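Local coordinates for protein citrate synthase (Thermotoga maritima, PDB 2P2W) that probably catalyses the condensation of acetyl-CoA with oxaloacetate to give citrate and CoA, a step of the tricarboxylic acid cycle, at residues A[128-131]-A[132-136]; A[150-153]-A[154-158]. All coordinates share one frame; numbering follows the deposited sequence.

Contact 1: residues A[128-131]-A[132-136]; sequences YYYR and YSKGK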
ATOM      1  N   TYR A 128     -23.520   1.059  -1.327  1.00 19.84           N
ATOM      2  CA  TYR A 128     -24.009   1.485  -0.020  1.00 20.37           C
ATOM      3  C   TYR A 128     -23.558   2.895   0.329  1.00 20.77           C
ATOM      4  O   TYR A 128     -24.346   3.694   0.840  1.00 21.02           O
ATOM      5  CB  TYR A 128     -23.522   0.536   1.075  1.00 20.72           C
ATOM      6  CG  TYR A 128     -24.345  -0.726   1.258  1.00 20.81           C
ATOM      7  CD1 TYR A 128     -25.298  -1.120   0.319  1.00 21.44           C
ATOM      8  CD2 TYR A 128     -24.147  -1.537   2.373  1.00 22.48           C
ATOM      9  CE1 TYR A 128     -26.036  -2.301   0.490  1.00 22.79           C
ATOM     10  CE2 TYR A 128     -24.869  -2.710   2.553  1.00 23.02           C
ATOM     11  CZ  TYR A 128     -25.810  -3.087   1.611  1.00 23.99           C
ATOM     12  OH  TYR A 128     -26.507  -4.257   1.799  1.00 26.39           O
ATOM     13  N   TYR A 129     -22.289   3.202   0.074  1.00 19.37           N
ATOM     14  CA  TYR A 129     -21.788   4.530   0.400  1.00 20.08           C
ATOM     15  C   TYR A 129     -22.434   5.579  -0.498  1.00 19.88           C
ATOM     16  O   TYR A 129     -22.699   6.698  -0.066  1.00 20.78           O
ATOM     17  CB  TYR A 129     -20.262   4.593   0.276  1.00 20.86           C
ATOM     18  CG  TYR A 129     -19.703   5.911   0.758  1.00 21.29           C
ATOM     19  CD1 TYR A 129     -19.512   6.151   2.123  1.00 20.56           C
ATOM     20  CD2 TYR A 129     -19.453   6.948  -0.133  1.00 21.92           C
ATOM     21  CE1 TYR A 129     -19.093   7.402   2.583  1.00 23.24           C
ATOM     22  CE2 TYR A 129     -19.031   8.199   0.315  1.00 22.97           C
ATOM     23  CZ  TYR A 129     -18.855   8.420   1.671  1.00 22.83           C
ATOM     24  OH  TYR A 129     -18.446   9.662   2.104  1.00 22.69           O
ATOM     25  N   TYR A 130     -22.687   5.205  -1.744  1.00 20.20           N
ATOM     26  CA  TYR A 130     -23.326   6.105  -2.691  1.00 21.63           C
ATOM     27  C   TYR A 130     -24.721   6.484  -2.184  1.00 22.53           C
ATOM     28  O   TYR A 130     -25.056   7.670  -2.086  1.00 23.21           O
ATOM     29  CB  TYR A 130     -23.438   5.423  -4.051  1.00 22.24           C
ATOM     30  CG  TYR A 130     -24.142   6.247  -5.099  1.00 23.48           C
ATOM     31  CD1 TYR A 130     -23.580   7.431  -5.578  1.00 24.42           C
ATOM     32  CD2 TYR A 130     -25.366   5.836  -5.626  1.00 25.37           C
ATOM     33  CE1 TYR A 130     -24.221   8.184  -6.560  1.00 25.42           C
ATOM     34  CE2 TYR A 130     -26.013   6.580  -6.608  1.00 25.11           C
ATOM     35  CZ  TYR A 130     -25.435   7.752  -7.069  1.00 27.08           C
ATOM     36  OH  TYR A 130     -26.074   8.491  -8.038  1.00 28.98           O
ATOM     37  N   ARG A 131     -25.524   5.470  -1.862  1.00 22.38           N
ATOM     38  CA  ARG A 131     -26.883   5.684  -1.366  1.00 22.92           C
ATOM     39  C   ARG A 131     -26.854   6.492  -0.073  1.00 23.64           C
ATOM     40  O   ARG A 131     -27.608   7.453   0.093  1.00 24.48           O
ATOM     41  CB  ARG A 131     -27.572   4.342  -1.108  1.00 24.30           C
ATOM     42  CG  ARG A 131     -27.624   3.421  -2.315  1.00 25.93           C
ATOM     43  CD  ARG A 131     -28.586   3.928  -3.385  1.00 28.74           C
ATOM     44  NE  ARG A 131     -29.977   3.890  -2.939  1.00 29.75           N
ATOM     45  CZ  ARG A 131     -31.018   4.142  -3.728  1.00 31.42           C
ATOM     46  NH1 ARG A 131     -30.827   4.447  -5.006  1.00 32.61           N
ATOM     47  NH2 ARG A 131     -32.251   4.092  -3.242  1.00 32.52           N
ATOM     48  N   TYR A 132     -25.979   6.086   0.842  1.00 23.20           N
ATOM     49  CA  TYR A 132     -25.827   6.756   2.127  1.00 24.08           C
ATOM     50  C   TYR A 132     -25.449   8.224   1.963  1.00 25.32           C
ATOM     51  O   TYR A 132     -26.106   9.107   2.514  1.00 25.81           O
ATOM     52  CB  TYR A 132     -24.760   6.044   2.964  1.00 23.32           C
ATOM     53  CG  TYR A 132     -24.252   6.854   4.134  1.00 23.35           C
ATOM     54  CD1 TYR A 132     -25.091   7.181   5.201  1.00 22.69           C
ATOM     55  CD2 TYR A 132     -22.931   7.300   4.173  1.00 22.97           C
ATOM     56  CE1 TYR A 132     -24.624   7.932   6.281  1.00 22.46           C
ATOM     57  CE2 TYR A 132     -22.454   8.052   5.244  1.00 23.20           C
ATOM     58  CZ  TYR A 132     -23.307   8.363   6.295  1.00 23.31           C
ATOM     59  OH  TYR A 132     -22.836   9.104   7.354  1.00 22.94           O
ATOM     60  N   SER A 133     -24.391   8.480   1.201  1.00 24.72           N
ATOM     61  CA  SER A 133     -23.922   9.846   0.991  1.00 27.52           C
ATOM     62  C   SER A 133     -24.991  10.758   0.393  1.00 28.51           C
ATOM     63  O   SER A 133     -24.953  11.972   0.580  1.00 28.39           O
ATOM     64  CB  SER A 133     -22.678   9.851   0.095  1.00 28.15           C
ATOM     65  OG  SER A 133     -22.973   9.343  -1.194  1.00 33.13           O
ATOM     66  N   LYS A 134     -25.947  10.175  -0.321  1.00 29.30           N
ATOM     67  CA  LYS A 134     -27.011  10.960  -0.935  1.00 31.68           C
ATOM     68  C   LYS A 134     -28.333  10.889  -0.174  1.00 31.92           C
ATOM     69  O   LYS A 134     -29.374  11.304  -0.684  1.00 31.53           O
ATOM     70  CB  LYS A 134     -27.208  10.522  -2.385  1.00 33.66           C
ATOM     71  CG  LYS A 134     -26.014  10.867  -3.259  1.00 37.93           C
ATOM     72  CD  LYS A 134     -26.283  10.630  -4.731  1.00 41.85           C
ATOM     73  CE  LYS A 134     -25.400  11.533  -5.576  1.00 44.91           C
ATOM     74  NZ  LYS A 134     -25.599  11.318  -7.037  1.00 50.07           N
ATOM     75  N   GLY A 135     -28.277  10.362   1.046  1.00 31.49           N
ATOM     76  CA  GLY A 135     -29.459  10.261   1.883  1.00 32.24           C
ATOM     77  C   GLY A 135     -30.570   9.361   1.379  1.00 33.00           C
ATOM     78  O   GLY A 135     -31.736   9.571   1.712  1.00 33.69           O
ATOM     79  N   LYS A 136     -30.220   8.361   0.579  1.00 32.36           N
ATOM     80  CA  LYS A 136     -31.207   7.431   0.045  1.00 32.60           C
ATOM     81  C   LYS A 136     -31.191   6.120   0.818  1.00 31.41           C
ATOM     82  O   LYS A 136     -30.196   5.776   1.455  1.00 30.17           O
ATOM     83  CB  LYS A 136     -30.923   7.143  -1.431  1.00 34.77           C
ATOM     84  CG  LYS A 136     -31.090   8.337  -2.348  1.00 36.96           C
ATOM     85  CD  LYS A 136     -31.072   7.897  -3.799  1.00 40.22           C
ATOM     86  CE  LYS A 136     -31.547   9.008  -4.721  1.00 43.53           C
ATOM     87  NZ  LYS A 136     -32.021   8.462  -6.025  1.00 46.06           N
TER
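Lys-136 N hydrogen-bonds back to Arg-131 O (2.8 Å, N-H...O 160°) and Gly-135 N to Tyr-132 O, the paired bonds of a Schellman motif that ends the helix, with Gly-135 at positive phi as its C-prime residue. Before this turn the backbone keeps its i to i+4 pattern, Tyr-132 N to Tyr-128 O and Ser-133 N to Tyr-129 O, while the bond from Lys-134 N to Tyr-130 O is longer (3.2 Å) and more bent.

Polar side chains add to these bonds. Ser-133 OG, set between its own backbone N and carbonyl carbon (chi1 63°), lies 2.8 Å from Tyr-130 O and 2.9 Å from Tyr-129 O, so its proton can serve either carbonyl. The extended Lys-134 chain runs obliquely across the end of the Tyr-130 ring, and its NZ donates to Tyr-130 OH (3.0 Å).

Other contacts are packing. Lys-136 CD sits over one face of the Arg-131 guanidinium, 3.7 Å from Arg-131 NH1, despite the like charges; Arg-131 NE is hydrogen-bonded to Glu-137 O. Tyr-129 CD1 meets the edge of the Tyr-132 ring at CD2 (4.1 Å).

This is the C-terminal end of helix 110-133: Tyr-129 and Tyr-132 pack on Leu-81 of helix 75-81, Tyr-129 also on helix 90-98, and Tyr-130 on helix 147-156.

Contact 2: residues A[150-153]-A[154-158]; sequences NFYY and MMFGE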
ATOM      1  N   ASN A 150     -26.263  -6.623 -10.441  1.00 19.64           N
ATOM      2  CA  ASN A 150     -26.532  -6.269  -9.060  1.00 18.96           C
ATOM      3  C   ASN A 150     -25.902  -4.954  -8.631  1.00 19.53           C
ATOM      4  O   ASN A 150     -26.489  -4.202  -7.846  1.00 18.65           O
ATOM      5  CB  ASN A 150     -26.056  -7.370  -8.123  1.00 19.65           C
ATOM      6  CG  ASN A 150     -26.315  -7.028  -6.678  1.00 21.99           C
ATOM      7  OD1 ASN A 150     -27.463  -6.969  -6.231  1.00 21.11           O
ATOM      8  ND2 ASN A 150     -25.241  -6.823  -5.926  1.00 18.85           N
ATOM      9  N   PHE A 151     -24.697  -4.681  -9.120  1.00 18.45           N
ATOM     10  CA  PHE A 151     -24.037  -3.435  -8.764  1.00 19.26           C
ATOM     11  C   PHE A 151     -24.885  -2.281  -9.277  1.00 20.02           C
ATOM     12  O   PHE A 151     -25.179  -1.333  -8.548  1.00 19.16           O
ATOM     13  CB  PHE A 151     -22.639  -3.365  -9.382  1.00 20.31           C
ATOM     14  CG  PHE A 151     -21.963  -2.037  -9.193  1.00 20.53           C
ATOM     15  CD1 PHE A 151     -21.958  -1.416  -7.948  1.00 20.97           C
ATOM     16  CD2 PHE A 151     -21.328  -1.407 -10.259  1.00 23.90           C
ATOM     17  CE1 PHE A 151     -21.332  -0.182  -7.763  1.00 23.14           C
ATOM     18  CE2 PHE A 151     -20.696  -0.172 -10.088  1.00 23.24           C
ATOM     19  CZ  PHE A 151     -20.700   0.440  -8.836  1.00 24.57           C
ATOM     20  N   TYR A 152     -25.294  -2.381 -10.534  1.00 20.17           N
ATOM     21  CA  TYR A 152     -26.103  -1.341 -11.147  1.00 22.52           C
ATOM     22  C   TYR A 152     -27.422  -1.163 -10.395  1.00 23.29           C
ATOM     23  O   TYR A 152     -27.894  -0.039 -10.204  1.00 22.56           O
ATOM     24  CB  TYR A 152     -26.374  -1.696 -12.606  1.00 24.54           C
ATOM     25  CG  TYR A 152     -26.854  -0.532 -13.440  1.00 27.53           C
ATOM     26  CD1 TYR A 152     -25.949   0.320 -14.075  1.00 27.62           C
ATOM     27  CD2 TYR A 152     -28.216  -0.280 -13.592  1.00 28.26           C
ATOM     28  CE1 TYR A 152     -26.394   1.395 -14.847  1.00 30.49           C
ATOM     29  CE2 TYR A 152     -28.671   0.787 -14.355  1.00 28.83           C
ATOM     30  CZ  TYR A 152     -27.759   1.619 -14.981  1.00 30.70           C
ATOM     31  OH  TYR A 152     -28.219   2.665 -15.745  1.00 32.66           O
ATOM     32  N   TYR A 153     -28.008  -2.269  -9.949  1.00 23.26           N
ATOM     33  CA  TYR A 153     -29.272  -2.199  -9.231  1.00 23.11           C
ATOM     34  C   TYR A 153     -29.135  -1.605  -7.828  1.00 21.63           C
ATOM     35  O   TYR A 153     -30.004  -0.852  -7.389  1.00 22.43           O
ATOM     36  CB  TYR A 153     -29.924  -3.586  -9.157  1.00 23.63           C
ATOM     37  CG  TYR A 153     -31.390  -3.524  -8.795  1.00 27.12           C
ATOM     38  CD1 TYR A 153     -32.358  -3.344  -9.785  1.00 28.78           C
ATOM     39  CD2 TYR A 153     -31.809  -3.579  -7.467  1.00 27.84           C
ATOM     40  CE1 TYR A 153     -33.707  -3.214  -9.462  1.00 30.56           C
ATOM     41  CE2 TYR A 153     -33.157  -3.451  -7.130  1.00 29.39           C
ATOM     42  CZ  TYR A 153     -34.099  -3.266  -8.135  1.00 30.99           C
ATOM     43  OH  TYR A 153     -35.432  -3.122  -7.820  1.00 32.79           O
ATOM     44  N   MET A 154     -28.058  -1.942  -7.121  1.00 21.25           N
ATOM     45  CA  MET A 154     -27.852  -1.402  -5.779  1.00 20.27           C
ATOM     46  C   MET A 154     -27.561   0.092  -5.870  1.00 21.95           C
ATOM     47  O   MET A 154     -27.761   0.834  -4.906  1.00 22.71           O
ATOM     48  CB  MET A 154     -26.683  -2.092  -5.071  1.00 20.54           C
ATOM     49  CG  MET A 154     -26.910  -3.561  -4.740  1.00 19.12           C
ATOM     50  SD  MET A 154     -25.573  -4.208  -3.707  1.00 20.69           S
ATOM     51  CE  MET A 154     -24.123  -3.797  -4.701  1.00 19.33           C
ATOM     52  N   MET A 155     -27.084   0.521  -7.033  1.00 21.22           N
ATOM     53  CA  MET A 155     -26.764   1.928  -7.261  1.00 23.75           C
ATOM     54  C   MET A 155     -27.988   2.753  -7.632  1.00 24.68           C
ATOM     55  O   MET A 155     -28.276   3.772  -7.004  1.00 25.87           O
ATOM     56  CB  MET A 155     -25.750   2.077  -8.406  1.00 23.56           C
ATOM     57  CG  MET A 155     -24.290   1.908  -8.029  1.00 24.34           C
ATOM     58  SD  MET A 155     -23.630   3.320  -7.136  1.00 25.68           S
ATOM     59  CE  MET A 155     -23.542   4.577  -8.467  1.00 22.55           C
ATOM     60  N   PHE A 156     -28.709   2.295  -8.651  1.00 25.55           N
ATOM     61  CA  PHE A 156     -29.856   3.029  -9.169  1.00 27.04           C
ATOM     62  C   PHE A 156     -31.240   2.402  -9.021  1.00 28.03           C
ATOM     63  O   PHE A 156     -32.226   2.989  -9.463  1.00 27.61           O
ATOM     64  CB  PHE A 156     -29.606   3.332 -10.643  1.00 27.14           C
ATOM     65  CG  PHE A 156     -28.225   3.851 -10.928  1.00 28.46           C
ATOM     66  CD1 PHE A 156     -27.812   5.079 -10.424  1.00 28.51           C
ATOM     67  CD2 PHE A 156     -27.337   3.110 -11.703  1.00 28.31           C
ATOM     68  CE1 PHE A 156     -26.534   5.566 -10.690  1.00 28.21           C
ATOM     69  CE2 PHE A 156     -26.054   3.590 -11.975  1.00 28.11           C
ATOM     70  CZ  PHE A 156     -25.654   4.819 -11.467  1.00 26.45           C
ATOM     71  N   GLY A 157     -31.318   1.221  -8.420  1.00 28.54           N
ATOM     72  CA  GLY A 157     -32.605   0.569  -8.239  1.00 30.87           C
ATOM     73  C   GLY A 157     -33.331   0.225  -9.529  1.00 32.84           C
ATOM     74  O   GLY A 157     -34.559   0.138  -9.553  1.00 33.14           O
ATOM     75  N   GLU A 158     -32.580   0.025 -10.606  1.00 34.35           N
ATOM     76  CA  GLU A 158     -33.176  -0.318 -11.893  1.00 37.52           C
ATOM     77  C   GLU A 158     -32.201  -1.115 -12.757  1.00 37.88           C
ATOM     78  O   GLU A 158     -30.996  -1.132 -12.497  1.00 36.83           O
ATOM     79  CB  GLU A 158     -33.608   0.957 -12.627  1.00 40.98           C
ATOM     80  CG  GLU A 158     -32.493   1.964 -12.828  1.00 44.96           C
ATOM     81  CD  GLU A 158     -33.000   3.319 -13.288  1.00 48.32           C
ATOM     82  OE1 GLU A 158     -34.231   3.482 -13.429  1.00 50.33           O
ATOM     83  OE2 GLU A 158     -32.166   4.225 -13.505  1.00 49.47           O
TER
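Tyr-152 and Phe-156, one helical turn apart, form a T-shaped (edge-to-face) aromatic pair at the C-terminal end of helix 147-156, in the mainly helical citrate synthase fold. From CB, the Tyr-152 chain places CG anti to the backbone N (chi1 -163°), which brings the ring alongside the residues that follow. CG and CD1 begin the contact with the Phe-156 edge. Farther out, CE1 lies 3.6 Å from Phe-156 CE2, and CZ is equally near Phe-156 CD2, which stands over the middle of the Tyr-152 face; the two planes are inclined at 66°. On the ring's other flank, CD2 has Glu-158 O at its edge, in the ring plane and 3.1 Å away. That carbonyl oxygen is buried and has no hydrogen-bonding partner in the model; the ring edge lies against it. At the tip, OH lies at the margin of the contact, near Phe-156 CD2. An alanine in place of Tyr-152 is likely to leave the Phe-156 edge without the face it rests on and open a gap beside Glu-158 O.

Around this pair, Phe-151 and Met-155 run side by side: Met-155 CG packs 3.6 Å from Phe-151 CE1, and Met-155 SD makes an oblique Met-aromatic contact, 5.1 Å from the centroid of the Phe-151 ring. Met-154 crosses the Asn-150 amide, its SD 3.4 Å from Asn-150 ND2; Asn-150 OD1 is held by Arg-142 N. Backbone bonds continue to the helix end, where Phe-156 N reaches Tyr-152 O (2.9 Å) and Gly-157 N reaches Tyr-153 O. Gly-157, at positive phi, turns the chain across one face of the Tyr-153 ring, which also receives a cation-pi contact from Arg-142. Gly-157 CA makes a CH-pi contact with that ring, 4.0 Å from its centroid and 4° off the normal.

Overall arrangement
Contacts 1 and 2 are the C-terminal ends of two helices that follow each other in the chain, 110-133 and then 147-156, and each ends near a glycine of positive phi. Their centres lie about 12 Å apart, on the same side of the chain's centre. They touch directly: Tyr-130 CD2 packs 3.4 Å from Met-155 SD, Tyr-130 OH approaches Phe-156 CE1, and Arg-131 NH1 lies 3.3 Å from Met-155 O. This packing joins the ends of helices 110-133 and 147-156 to each other, with the contact centres about 22 Å and 20 Å from the centre of the chain, away from the predicted active-site residues His-250 and Asp-300.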